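Local atomic coordinates of polyketide biosynthesis 3-hydroxy-3-methylglutaryl-ACP synthase PksG (PDB entry 4YXT), a protein that catalyses the aldol condensation of carrier-bound acetyl groups with beta-ketothioester polyketide intermediates during biosynthesis of the antibiotic bacillaene. Residues K137-A142 with A174-E179; V2-E7 with M123-I128; I74-T79 with N104-E109. The protein carries 1 engineered substitution. All coordinates share one frame; numbering follows the deposited sequence.

Interaction 1: residues K137-A142 with A174-E179; sequences KALVIA and AVLVGE
With CG anti to the backbone N in both L139 (chi1 -173°) and L176 (chi1 -172°), the two leucines place CG beside their own carbonyl carbons and lean across the strand gap, CD1 of L139 reaching CD1 of L176 at 4.4 Å. The same CD1 of L139 lies 3.6 Å from the carbonyl O of V175, a methyl resting on neighbouring backbone. This is a non-hydrogen-bonded antiparallel pair, and the next one on the same face sets CG1 of I141 against CB of A174 at 4.0 Å. Between them V140 and V175 form a hydrogen-bonded pair: V140 N donates to V175 O at 2.8 Å in a straight bond, and V175 N returns the bond to V140 O at 2.6 Å. A138 and V177 repeat the pattern, with V177 N meeting A138 O at 2.7 Å. On their face small and beta-branched side chains abut loosely: CB of A138 faces CB of V177 at 4.3 Å, and CG2 of V140 meets CG2 of V177 diagonally. At the start of its strand, K137 runs its CB and CG past V177 O, while its NZ forms a salt bridge with E7. Strand 137-145 is flanked on its other side by strand 74-80, and strand 170-178 by strand 5-12, placing this pair inside the large mixed sheet. Helix 51-64 packs on the face of L176, I141 and A174, and helix 116-130 packs on the face of A138, V140 and V177, so the two strands lie sandwiched between helical layers.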
ATOM      1  N   LYS A 137      -9.353 -15.577  -6.156  1.00 22.11           N
ATOM      2  CA  LYS A 137     -10.149 -14.479  -5.638  1.00 22.25           C
ATOM      3  C   LYS A 137      -9.188 -13.553  -4.884  1.00 20.57           C
ATOM      4  O   LYS A 137      -8.020 -13.895  -4.634  1.00 21.77           O
ATOM      5  CB  LYS A 137     -11.231 -15.075  -4.727  1.00 22.49           C
ATOM      6  CG  LYS A 137     -12.344 -15.766  -5.455  1.00 22.67           C
ATOM      7  CD  LYS A 137     -12.861 -16.996  -4.752  1.00 25.28           C
ATOM      8  CE  LYS A 137     -14.376 -17.117  -4.741  1.00 25.87           C
ATOM      9  NZ  LYS A 137     -15.013 -17.103  -6.088  1.00 24.84           N
ATOM     10  N   ALA A 138      -9.669 -12.383  -4.548  1.00 20.31           N
ATOM     11  CA  ALA A 138      -8.955 -11.461  -3.688  1.00 19.42           C
ATOM     12  C   ALA A 138      -9.908 -11.025  -2.605  1.00 19.09           C
ATOM     13  O   ALA A 138     -11.125 -10.891  -2.819  1.00 19.63           O
ATOM     14  CB  ALA A 138      -8.504 -10.247  -4.499  1.00 21.53           C
ATOM     15  N   LEU A 139      -9.338 -10.740  -1.452  1.00 19.71           N
ATOM     16  CA  LEU A 139     -10.012 -10.124  -0.352  1.00 19.62           C
ATOM     17  C   LEU A 139      -9.365  -8.749  -0.069  1.00 20.33           C
ATOM     18  O   LEU A 139      -8.163  -8.647   0.073  1.00 18.49           O
ATOM     19  CB  LEU A 139      -9.852 -11.026   0.840  1.00 19.02           C
ATOM     20  CG  LEU A 139     -10.629 -10.669   2.089  1.00 17.31           C
ATOM     21  CD1 LEU A 139     -12.140 -10.520   1.891  1.00 17.05           C
ATOM     22  CD2 LEU A 139     -10.345 -11.761   3.054  1.00 17.78           C
ATOM     23  N   VAL A 140     -10.185  -7.698  -0.095  1.00 19.01           N
ATOM     24  CA  VAL A 140      -9.749  -6.370   0.189  1.00 18.73           C
ATOM     25  C   VAL A 140     -10.525  -5.999   1.410  1.00 18.92           C
ATOM     26  O   VAL A 140     -11.744  -6.189   1.470  1.00 17.11           O
ATOM     27  CB  VAL A 140     -10.090  -5.367  -0.949  1.00 18.69           C
ATOM     28  CG1 VAL A 140      -9.602  -3.978  -0.609  1.00 17.99           C
ATOM     29  CG2 VAL A 140      -9.486  -5.801  -2.254  1.00 18.46           C
ATOM     30  N   ILE A 141      -9.807  -5.460   2.371  1.00 17.93           N
ATOM     31  CA  ILE A 141     -10.363  -5.081   3.614  1.00 18.99           C
ATOM     32  C   ILE A 141      -9.897  -3.636   3.902  1.00 18.98           C
ATOM     33  O   ILE A 141      -8.730  -3.387   4.041  1.00 19.14           O
ATOM     34  CB  ILE A 141      -9.831  -5.996   4.723  1.00 20.48           C
ATOM     35  CG1 ILE A 141     -10.255  -7.437   4.480  1.00 20.32           C
ATOM     36  CG2 ILE A 141     -10.322  -5.499   6.079  1.00 19.31           C
ATOM     37  CD1 ILE A 141      -9.935  -8.366   5.638  1.00 22.20           C
ATOM     38  N   ALA A 142     -10.830  -2.704   3.961  1.00 17.18           N
ATOM     39  CA  ALA A 142     -10.540  -1.383   4.424  1.00 20.31           C
ATOM     40  C   ALA A 142     -10.920  -1.267   5.925  1.00 20.86           C
ATOM     41  O   ALA A 142     -12.054  -1.481   6.268  1.00 21.62           O
ATOM     42  CB  ALA A 142     -11.275  -0.379   3.568  1.00 18.59           C
ATOM     43  N   ALA A 174     -15.087  -5.376   4.384  1.00 17.86           N
ATOM     44  CA  ALA A 174     -14.300  -6.397   3.765  1.00 18.23           C
ATOM     45  C   ALA A 174     -15.023  -6.710   2.497  1.00 18.34           C
ATOM     46  O   ALA A 174     -16.250  -6.835   2.496  1.00 20.93           O
ATOM     47  CB  ALA A 174     -14.213  -7.612   4.674  1.00 18.99           C
ATOM     48  N   VAL A 175     -14.287  -6.820   1.406  1.00 19.11           N
ATOM     49  CA  VAL A 175     -14.841  -7.003   0.098  1.00 18.86           C
ATOM     50  C   VAL A 175     -14.099  -8.187  -0.555  1.00 23.09           C
ATOM     51  O   VAL A 175     -12.888  -8.114  -0.745  1.00 21.70           O
ATOM     52  CB  VAL A 175     -14.605  -5.742  -0.768  1.00 19.33           C
ATOM     53  CG1 VAL A 175     -15.053  -5.954  -2.204  1.00 21.29           C
ATOM     54  CG2 VAL A 175     -15.277  -4.465  -0.241  1.00 18.64           C
ATOM     55  N   LEU A 176     -14.848  -9.233  -0.933  1.00 22.31           N
ATOM     56  CA  LEU A 176     -14.377 -10.369  -1.687  1.00 21.40           C
ATOM     57  C   LEU A 176     -14.564 -10.161  -3.162  1.00 20.94           C
ATOM     58  O   LEU A 176     -15.651  -9.928  -3.603  1.00 21.57           O
ATOM     59  CB  LEU A 176     -15.184 -11.611  -1.302  1.00 21.47           C
ATOM     60  CG  LEU A 176     -14.686 -12.950  -1.870  1.00 21.00           C
ATOM     61  CD1 LEU A 176     -13.408 -13.447  -1.200  1.00 20.40           C
ATOM     62  CD2 LEU A 176     -15.802 -13.979  -1.736  1.00 22.30           C
ATOM     63  N   VAL A 177     -13.486 -10.268  -3.926  1.00 20.19           N
ATOM     64  CA  VAL A 177     -13.444  -9.885  -5.301  1.00 20.22           C
ATOM     65  C   VAL A 177     -13.124 -11.157  -6.082  1.00 23.13           C
ATOM     66  O   VAL A 177     -12.234 -11.971  -5.698  1.00 24.03           O
ATOM     67  CB  VAL A 177     -12.385  -8.781  -5.542  1.00 20.95           C
ATOM     68  CG1 VAL A 177     -12.306  -8.380  -6.994  1.00 20.66           C
ATOM     69  CG2 VAL A 177     -12.656  -7.549  -4.667  1.00 20.31           C
ATOM     70  N   GLY A 178     -13.865 -11.349  -7.165  1.00 23.58           N
ATOM     71  CA  GLY A 178     -13.822 -12.611  -7.880  1.00 24.69           C
ATOM     72  C   GLY A 178     -14.407 -12.590  -9.267  1.00 26.34           C
ATOM     73  O   GLY A 178     -14.794 -11.531  -9.786  1.00 29.29           O
ATOM     74  N   GLU A 179     -14.473 -13.774  -9.871  1.00 26.36           N
ATOM     75  CA  GLU A 179     -14.926 -13.885 -11.246  1.00 29.73           C
ATOM     76  C   GLU A 179     -16.444 -14.014 -11.391  1.00 28.35           C
ATOM     77  O   GLU A 179     -16.941 -13.897 -12.478  1.00 32.20           O
ATOM     78  CB  GLU A 179     -14.178 -15.035 -11.939  1.00 32.30           C
ATOM     79  CG  GLU A 179     -12.646 -14.894 -11.886  1.00 33.98           C
ATOM     80  CD  GLU A 179     -11.944 -16.101 -12.473  1.00 37.03           C
ATOM     81  OE1 GLU A 179     -12.671 -17.062 -12.813  1.00 43.21           O
ATOM     82  OE2 GLU A 179     -10.696 -16.103 -12.617  1.00 34.52           O
TER

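Interaction 2: residues V2-E7 with M123-I128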
ATOM      1  N   VAL A   2     -13.234 -12.111 -18.925  1.00 41.26           N
ATOM      2  CA  VAL A   2     -13.726 -12.482 -17.593  1.00 36.82           C
ATOM      3  C   VAL A   2     -14.461 -11.325 -16.884  1.00 33.99           C
ATOM      4  O   VAL A   2     -14.144 -10.172 -17.099  1.00 31.53           O
ATOM      5  CB  VAL A   2     -12.541 -12.967 -16.725  1.00 34.84           C
ATOM      6  CG1 VAL A   2     -11.659 -11.799 -16.379  1.00 32.95           C
ATOM      7  CG2 VAL A   2     -13.009 -13.651 -15.460  1.00 35.48           C
ATOM      8  N   SER A   3     -15.459 -11.656 -16.067  1.00 32.21           N
ATOM      9  CA  SER A   3     -16.171 -10.648 -15.293  1.00 32.23           C
ATOM     10  C   SER A   3     -15.353 -10.435 -14.041  1.00 29.89           C
ATOM     11  O   SER A   3     -14.668 -11.374 -13.599  1.00 29.17           O
ATOM     12  CB  SER A   3     -17.579 -11.114 -14.921  1.00 33.80           C
ATOM     13  OG  SER A   3     -18.358 -11.425 -16.068  1.00 33.63           O
ATOM     14  N   ALA A   4     -15.437  -9.224 -13.475  1.00 27.75           N
ATOM     15  CA  ALA A   4     -14.758  -8.895 -12.215  1.00 27.97           C
ATOM     16  C   ALA A   4     -15.558  -7.942 -11.320  1.00 25.14           C
ATOM     17  O   ALA A   4     -16.258  -7.050 -11.779  1.00 23.86           O
ATOM     18  CB  ALA A   4     -13.356  -8.355 -12.486  1.00 26.79           C
ATOM     19  N   GLY A   5     -15.460  -8.202 -10.030  1.00 24.59           N
ATOM     20  CA  GLY A   5     -15.895  -7.279  -9.022  1.00 23.84           C
ATOM     21  C   GLY A   5     -16.313  -7.994  -7.780  1.00 21.82           C
ATOM     22  O   GLY A   5     -15.714  -8.988  -7.411  1.00 20.67           O
ATOM     23  N   ILE A   6     -17.350  -7.478  -7.132  1.00 21.45           N
ATOM     24  CA  ILE A   6     -17.670  -7.897  -5.773  1.00 22.55           C
ATOM     25  C   ILE A   6     -18.601  -9.135  -5.779  1.00 22.36           C
ATOM     26  O   ILE A   6     -19.700  -9.075  -6.288  1.00 23.10           O
ATOM     27  CB  ILE A   6     -18.283  -6.722  -4.944  1.00 21.02           C
ATOM     28  CG1 ILE A   6     -17.371  -5.496  -4.966  1.00 22.37           C
ATOM     29  CG2 ILE A   6     -18.639  -7.159  -3.555  1.00 20.06           C
ATOM     30  CD1 ILE A   6     -17.904  -4.277  -4.213  1.00 22.41           C
ATOM     31  N   GLU A   7     -18.151 -10.218  -5.150  1.00 22.69           N
ATOM     32  CA  GLU A   7     -18.976 -11.396  -4.868  1.00 24.66           C
ATOM     33  C   GLU A   7     -19.662 -11.259  -3.519  1.00 24.21           C
ATOM     34  O   GLU A   7     -20.773 -11.712  -3.318  1.00 25.35           O
ATOM     35  CB  GLU A   7     -18.116 -12.673  -4.911  1.00 24.73           C
ATOM     36  CG  GLU A   7     -17.465 -12.829  -6.271  1.00 27.23           C
ATOM     37  CD  GLU A   7     -16.747 -14.150  -6.446  1.00 28.66           C
ATOM     38  OE1 GLU A   7     -16.390 -14.786  -5.438  1.00 34.10           O
ATOM     39  OE2 GLU A   7     -16.527 -14.550  -7.590  1.00 28.73           O
ATOM     40  N   MET A 123      -6.953  -2.700  -7.636  1.00 17.88           N
ATOM     41  CA  MET A 123      -5.832  -3.541  -7.888  1.00 19.36           C
ATOM     42  C   MET A 123      -6.346  -4.982  -7.850  1.00 16.53           C
ATOM     43  O   MET A 123      -5.887  -5.771  -8.627  1.00 16.99           O
ATOM     44  CB  MET A 123      -4.707  -3.335  -6.875  1.00 20.79           C
ATOM     45  CG  MET A 123      -4.072  -1.963  -6.906  1.00 23.50           C
ATOM     46  SD  MET A 123      -3.251  -1.446  -8.444  1.00 29.95           S
ATOM     47  CE  MET A 123      -4.462  -0.282  -9.074  1.00 24.86           C
ATOM     48  N   ALA A 124      -7.348  -5.274  -7.019  1.00 15.11           N
ATOM     49  CA  ALA A 124      -7.847  -6.621  -6.892  1.00 15.02           C
ATOM     50  C   ALA A 124      -8.636  -6.963  -8.180  1.00 16.56           C
ATOM     51  O   ALA A 124      -8.512  -8.054  -8.652  1.00 14.55           O
ATOM     52  CB  ALA A 124      -8.751  -6.756  -5.719  1.00 16.65           C
ATOM     53  N   VAL A 125      -9.356  -5.982  -8.746  1.00 16.74           N
ATOM     54  CA  VAL A 125     -10.037  -6.154 -10.016  1.00 18.80           C
ATOM     55  C   VAL A 125      -9.070  -6.490 -11.153  1.00 19.58           C
ATOM     56  O   VAL A 125      -9.327  -7.405 -11.958  1.00 24.53           O
ATOM     57  CB  VAL A 125     -10.899  -4.933 -10.392  1.00 17.62           C
ATOM     58  CG1 VAL A 125     -11.440  -5.095 -11.810  1.00 18.32           C
ATOM     59  CG2 VAL A 125     -12.064  -4.767  -9.427  1.00 17.03           C
ATOM     60  N   ASN A 126      -7.963  -5.760 -11.243  1.00 20.58           N
ATOM     61  CA  ASN A 126      -6.936  -6.067 -12.255  1.00 21.41           C
ATOM     62  C   ASN A 126      -6.242  -7.418 -12.050  1.00 20.98           C
ATOM     63  O   ASN A 126      -5.822  -8.035 -12.998  1.00 22.13           O
ATOM     64  CB  ASN A 126      -5.922  -4.952 -12.401  1.00 20.64           C
ATOM     65  CG  ASN A 126      -6.570  -3.627 -12.785  1.00 22.69           C
ATOM     66  OD1 ASN A 126      -7.691  -3.596 -13.286  1.00 22.18           O
ATOM     67  ND2 ASN A 126      -5.870  -2.514 -12.517  1.00 23.10           N
ATOM     68  N   PHE A 127      -6.124  -7.877 -10.823  1.00 21.49           N
ATOM     69  CA  PHE A 127      -5.618  -9.223 -10.606  1.00 22.10           C
ATOM     70  C   PHE A 127      -6.616 -10.191 -11.295  1.00 23.76           C
ATOM     71  O   PHE A 127      -6.189 -11.044 -12.063  1.00 24.74           O
ATOM     72  CB  PHE A 127      -5.384  -9.501  -9.108  1.00 19.47           C
ATOM     73  CG  PHE A 127      -5.105 -10.955  -8.757  1.00 18.09           C
ATOM     74  CD1 PHE A 127      -3.976 -11.621  -9.235  1.00 18.17           C
ATOM     75  CD2 PHE A 127      -5.988 -11.679  -7.974  1.00 18.84           C
ATOM     76  CE1 PHE A 127      -3.717 -12.957  -8.890  1.00 17.03           C
ATOM     77  CE2 PHE A 127      -5.739 -13.023  -7.641  1.00 18.06           C
ATOM     78  CZ  PHE A 127      -4.593 -13.652  -8.100  1.00 17.75           C
ATOM     79  N   ILE A 128      -7.922 -10.012 -11.075  1.00 22.95           N
ATOM     80  CA  ILE A 128      -8.905 -10.963 -11.598  1.00 23.93           C
ATOM     81  C   ILE A 128      -8.889 -10.881 -13.105  1.00 25.07           C
ATOM     82  O   ILE A 128      -8.786 -11.890 -13.748  1.00 25.90           O
ATOM     83  CB  ILE A 128     -10.356 -10.684 -11.112  1.00 23.63           C
ATOM     84  CG1 ILE A 128     -10.516 -10.835  -9.564  1.00 23.82           C
ATOM     85  CG2 ILE A 128     -11.354 -11.489 -11.933  1.00 23.32           C
ATOM     86  CD1 ILE A 128      -9.892 -11.991  -8.799  1.00 22.24           C
TER
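A4 and V125 bring the backbones to 5.9 Å between CA atoms, where the extended residues 2-4 lead into their strand beside a helix held by its own backbone bonds, such as I128 N to A124 O. The contact is made by apolar side chains, with two backbone oxygens touched by methyls, and A4 is its centre. Its CB points at the helix and meets CG1 of V125 and CG2 of I128, both at 3.8 Å, so a single methyl is shared by two residues nearly one helical turn apart. V125 presents that branch because CG1 stands anti to its backbone N (chi1 173°). I128 likewise turns CG2 toward the N-terminal run, where it also approaches the carbonyl O of S3 at 3.7 Å; the longer branch of I128 leads away from this run. V2 closes the N-terminal end of the run more loosely: its CG1 is 3.9 Å from the carbonyl O of I128, and its CG2 stands 4.5 Å from CG2 of I128. That carbonyl O is hydrogen-bonded to NE2 of Q131. Just beyond A4, G5 takes backbone angles at which a side chain would press on the preceding carbonyl, and the chain then runs on as an inner strand, bonded to G178 on one flank and to F184 on the other. M123, N126 and F127 instead pack on the second subunit. Helix 116-130 begins just after C114, by similarity the acyl-thioester cysteine. The packing of the first strand's N-terminal end against this helix is consistent with the thiolase fold, in which a buried helix bearing the nucleophile at its N-terminal end lies against the central sheet.

Interaction 3: residues I74-T79 with N104-E109; sequences IELLIT and NCRLFE
L76 and I78 pack tightly on the ring of F108: CD1 of L76 reaches CE1 of F108 at 3.6 Å, and CG1 of I78 makes an off-centre CH-pi contact, 4.1 Å from the ring centroid. With its CG between the backbone N and the carbonyl carbon (chi1 55°), the ring swings across to strand 74-80, lying beside I78 and meeting L76 obliquely. On the opposite face CD2 of L107 touches CB of L77 at 3.6 Å. Backbone bonds of the parallel pairing run between these two faces, L77 N to R106 O at 2.7 Å and T79 N to F108 O at 3.0 Å; S92 OG also bonds F108 O. The N-terminal end is looser. There R106 N reaches E75 O at 2.9 Å from well above the carbonyl plane, and the same oxygen accepts from a water at 2.8 Å that accepts from NH1 of R106. N104, partly exposed, touches E75 mainly through its backbone O. Backbone hydrogen bonds thus join the strands of this beta-alpha-beta unit, with apolar side chains packed on both faces. E109 takes L91 N, and its side chain is about 8 Å from that of A82, engineered at a proton donor/acceptor position by similarity. E75 OE1 bonds S133 OG; the buried charges of E75, R106 and E109 meet R234, E333 and K111 of the second subunit, so dimer formation probably helps neutralise them.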
ATOM      1  N   ILE A  74      -8.698 -17.648  -2.244  1.00 25.62           N
ATOM      2  CA  ILE A  74      -8.282 -16.285  -1.924  1.00 26.79           C
ATOM      3  C   ILE A  74      -6.761 -16.276  -2.080  1.00 25.32           C
ATOM      4  O   ILE A  74      -6.065 -16.880  -1.261  1.00 29.30           O
ATOM      5  CB  ILE A  74      -8.473 -15.776  -0.463  1.00 28.57           C
ATOM      6  CG1 ILE A  74      -9.844 -16.027   0.157  1.00 30.83           C
ATOM      7  CG2 ILE A  74      -8.175 -14.272  -0.425  1.00 27.31           C
ATOM      8  CD1 ILE A  74     -11.015 -15.626  -0.656  1.00 32.29           C
ATOM      9  N   GLU A  75      -6.251 -15.598  -3.090  1.00 21.46           N
ATOM     10  CA  GLU A  75      -4.806 -15.466  -3.252  1.00 23.12           C
ATOM     11  C   GLU A  75      -4.189 -14.048  -3.179  1.00 21.67           C
ATOM     12  O   GLU A  75      -3.014 -13.903  -3.404  1.00 20.39           O
ATOM     13  CB  GLU A  75      -4.469 -16.052  -4.568  1.00 24.41           C
ATOM     14  CG  GLU A  75      -4.463 -17.537  -4.472  1.00 28.73           C
ATOM     15  CD  GLU A  75      -4.388 -18.140  -5.820  1.00 31.06           C
ATOM     16  OE1 GLU A  75      -3.695 -17.560  -6.699  1.00 36.61           O
ATOM     17  OE2 GLU A  75      -5.057 -19.152  -5.983  1.00 36.51           O
ATOM     18  N   LEU A  76      -5.002 -13.032  -2.899  1.00 21.97           N
ATOM     19  CA  LEU A  76      -4.564 -11.664  -2.681  1.00 22.81           C
ATOM     20  C   LEU A  76      -5.288 -11.152  -1.470  1.00 20.93           C
ATOM     21  O   LEU A  76      -6.495 -11.146  -1.458  1.00 22.13           O
ATOM     22  CB  LEU A  76      -4.904 -10.821  -3.917  1.00 23.17           C
ATOM     23  CG  LEU A  76      -4.577  -9.334  -3.957  1.00 23.69           C
ATOM     24  CD1 LEU A  76      -3.101  -9.065  -3.762  1.00 27.23           C
ATOM     25  CD2 LEU A  76      -4.993  -8.773  -5.309  1.00 25.19           C
ATOM     26  N   LEU A  77      -4.567 -10.773  -0.426  1.00 20.86           N
ATOM     27  CA  LEU A  77      -5.168 -10.111   0.679  1.00 21.10           C
ATOM     28  C   LEU A  77      -4.571  -8.695   0.772  1.00 21.06           C
ATOM     29  O   LEU A  77      -3.358  -8.549   0.897  1.00 22.65           O
ATOM     30  CB  LEU A  77      -4.920 -10.907   1.982  1.00 21.56           C
ATOM     31  CG  LEU A  77      -5.317 -10.115   3.248  1.00 21.23           C
ATOM     32  CD1 LEU A  77      -6.767  -9.726   3.300  1.00 22.57           C
ATOM     33  CD2 LEU A  77      -4.971 -10.843   4.515  1.00 22.85           C
ATOM     34  N   ILE A  78      -5.400  -7.668   0.711  1.00 18.76           N
ATOM     35  CA  ILE A  78      -4.912  -6.285   0.700  1.00 18.36           C
ATOM     36  C   ILE A  78      -5.647  -5.580   1.797  1.00 20.50           C
ATOM     37  O   ILE A  78      -6.871  -5.552   1.774  1.00 22.17           O
ATOM     38  CB  ILE A  78      -5.205  -5.541  -0.628  1.00 19.49           C
ATOM     39  CG1 ILE A  78      -4.452  -6.188  -1.812  1.00 20.40           C
ATOM     40  CG2 ILE A  78      -4.858  -4.044  -0.550  1.00 17.88           C
ATOM     41  CD1 ILE A  78      -4.803  -5.557  -3.157  1.00 20.95           C
ATOM     42  N   THR A  79      -4.912  -4.992   2.738  1.00 20.55           N
ATOM     43  CA  THR A  79      -5.517  -4.205   3.767  1.00 21.27           C
ATOM     44  C   THR A  79      -5.284  -2.749   3.432  1.00 19.18           C
ATOM     45  O   THR A  79      -4.173  -2.346   3.091  1.00 20.33           O
ATOM     46  CB  THR A  79      -5.058  -4.632   5.185  1.00 23.22           C
ATOM     47  OG1 THR A  79      -5.435  -5.988   5.413  1.00 25.28           O
ATOM     48  CG2 THR A  79      -5.830  -3.871   6.258  1.00 26.37           C
ATOM     49  N   ASN A 104      -0.486 -19.710   0.345  1.00 21.84           N
ATOM     50  CA  ASN A 104      -0.269 -19.337  -1.035  1.00 24.50           C
ATOM     51  C   ASN A 104      -1.033 -18.046  -1.427  1.00 26.49           C
ATOM     52  O   ASN A 104      -1.969 -18.072  -2.221  1.00 27.29           O
ATOM     53  CB  ASN A 104      -0.676 -20.487  -2.004  1.00 22.67           C
ATOM     54  CG  ASN A 104      -0.368 -20.145  -3.447  1.00 23.07           C
ATOM     55  OD1 ASN A 104       0.562 -19.384  -3.740  1.00 24.67           O
ATOM     56  ND2 ASN A 104      -1.165 -20.643  -4.346  1.00 22.71           N
ATOM     57  N   CYS A 105      -0.601 -16.911  -0.880  1.00 24.84           N
ATOM     58  CA  CYS A 105      -1.372 -15.688  -0.944  1.00 23.95           C
ATOM     59  C   CYS A 105      -0.439 -14.447  -0.886  1.00 23.45           C
ATOM     60  O   CYS A 105       0.393 -14.312   0.065  1.00 20.25           O
ATOM     61  CB  CYS A 105      -2.308 -15.701   0.267  1.00 23.37           C
ATOM     62  SG  CYS A 105      -3.598 -14.430   0.335  1.00 27.29           S
ATOM     63  N   ARG A 106      -0.603 -13.498  -1.805  1.00 20.39           N
ATOM     64  CA  ARG A 106       0.039 -12.195  -1.526  1.00 20.10           C
ATOM     65  C   ARG A 106      -0.701 -11.407  -0.473  1.00 22.15           C
ATOM     66  O   ARG A 106      -1.947 -11.265  -0.557  1.00 21.59           O
ATOM     67  CB  ARG A 106       0.127 -11.328  -2.728  1.00 20.44           C
ATOM     68  CG  ARG A 106       0.727 -11.997  -3.923  1.00 20.33           C
ATOM     69  CD  ARG A 106       0.735 -10.973  -5.036  1.00 20.69           C
ATOM     70  NE  ARG A 106       1.505 -11.372  -6.192  1.00 21.42           N
ATOM     71  CZ  ARG A 106       0.995 -11.649  -7.395  1.00 21.12           C
ATOM     72  NH1 ARG A 106      -0.319 -11.604  -7.606  1.00 21.60           N
ATOM     73  NH2 ARG A 106       1.824 -12.000  -8.377  1.00 19.83           N
ATOM     74  N   LEU A 107       0.087 -10.829   0.449  1.00 20.93           N
ATOM     75  CA  LEU A 107      -0.372 -10.028   1.590  1.00 21.79           C
ATOM     76  C   LEU A 107       0.379  -8.672   1.598  1.00 20.74           C
ATOM     77  O   LEU A 107       1.631  -8.669   1.593  1.00 18.73           O
ATOM     78  CB  LEU A 107       0.110 -10.695   2.871  1.00 25.67           C
ATOM     79  CG  LEU A 107      -0.327 -12.117   3.087  1.00 27.80           C
ATOM     80  CD1 LEU A 107       0.423 -12.818   4.213  1.00 30.60           C
ATOM     81  CD2 LEU A 107      -1.816 -12.048   3.339  1.00 27.47           C
ATOM     82  N   PHE A 108      -0.356  -7.567   1.616  1.00 17.62           N
ATOM     83  CA  PHE A 108       0.227  -6.234   1.815  1.00 17.42           C
ATOM     84  C   PHE A 108      -0.831  -5.184   2.155  1.00 16.95           C
ATOM     85  O   PHE A 108      -2.034  -5.469   2.164  1.00 17.58           O
ATOM     86  CB  PHE A 108       1.072  -5.758   0.607  1.00 17.37           C
ATOM     87  CG  PHE A 108       0.327  -5.770  -0.719  1.00 17.35           C
ATOM     88  CD1 PHE A 108       0.269  -6.913  -1.467  1.00 17.06           C
ATOM     89  CD2 PHE A 108      -0.363  -4.652  -1.148  1.00 17.90           C
ATOM     90  CE1 PHE A 108      -0.359  -6.940  -2.672  1.00 17.51           C
ATOM     91  CE2 PHE A 108      -1.016  -4.654  -2.368  1.00 17.16           C
ATOM     92  CZ  PHE A 108      -1.009  -5.808  -3.132  1.00 18.36           C
ATOM     93  N   GLU A 109      -0.359  -3.976   2.456  1.00 16.19           N
ATOM     94  CA  GLU A 109      -1.152  -2.933   2.896  1.00 16.58           C
ATOM     95  C   GLU A 109      -0.996  -1.821   1.887  1.00 17.33           C
ATOM     96  O   GLU A 109       0.109  -1.630   1.327  1.00 14.74           O
ATOM     97  CB  GLU A 109      -0.569  -2.436   4.274  1.00 19.90           C
ATOM     98  CG  GLU A 109      -1.495  -1.608   5.114  1.00 22.83           C
ATOM     99  CD  GLU A 109      -0.969  -1.318   6.559  1.00 27.02           C
ATOM    100  OE1 GLU A 109      -0.689  -2.251   7.415  1.00 25.86           O
ATOM    101  OE2 GLU A 109      -0.927  -0.108   6.850  1.00 27.36           O
TER
HETATM  102  O   HOH W   1      -2.469 -12.487  -5.718  1.00 28.59           O

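The three contacts share one mixed sheet, whose neighbouring strands run 106-111, 74-80, 137-145, 170-178 and 5-12. Interaction 1 lies in the middle, its centre 8 Å from that of interaction 2 and 9 Å from that of interaction 3; the latter two are 14 Å apart. Along the chain, 2-7 comes first and 74-79, 104-109 and 123-128 follow, so interaction 3 falls within the span of interaction 2, and interaction 1 comes after both. Helix 116-130 connects strands 106-111 and 137-145 and packs on L76 as well as A138. Interactions 2 and 3 also touch the second subunit, where E109 pairs with an antiparallel strand, so the sheet continues across the dimer interface.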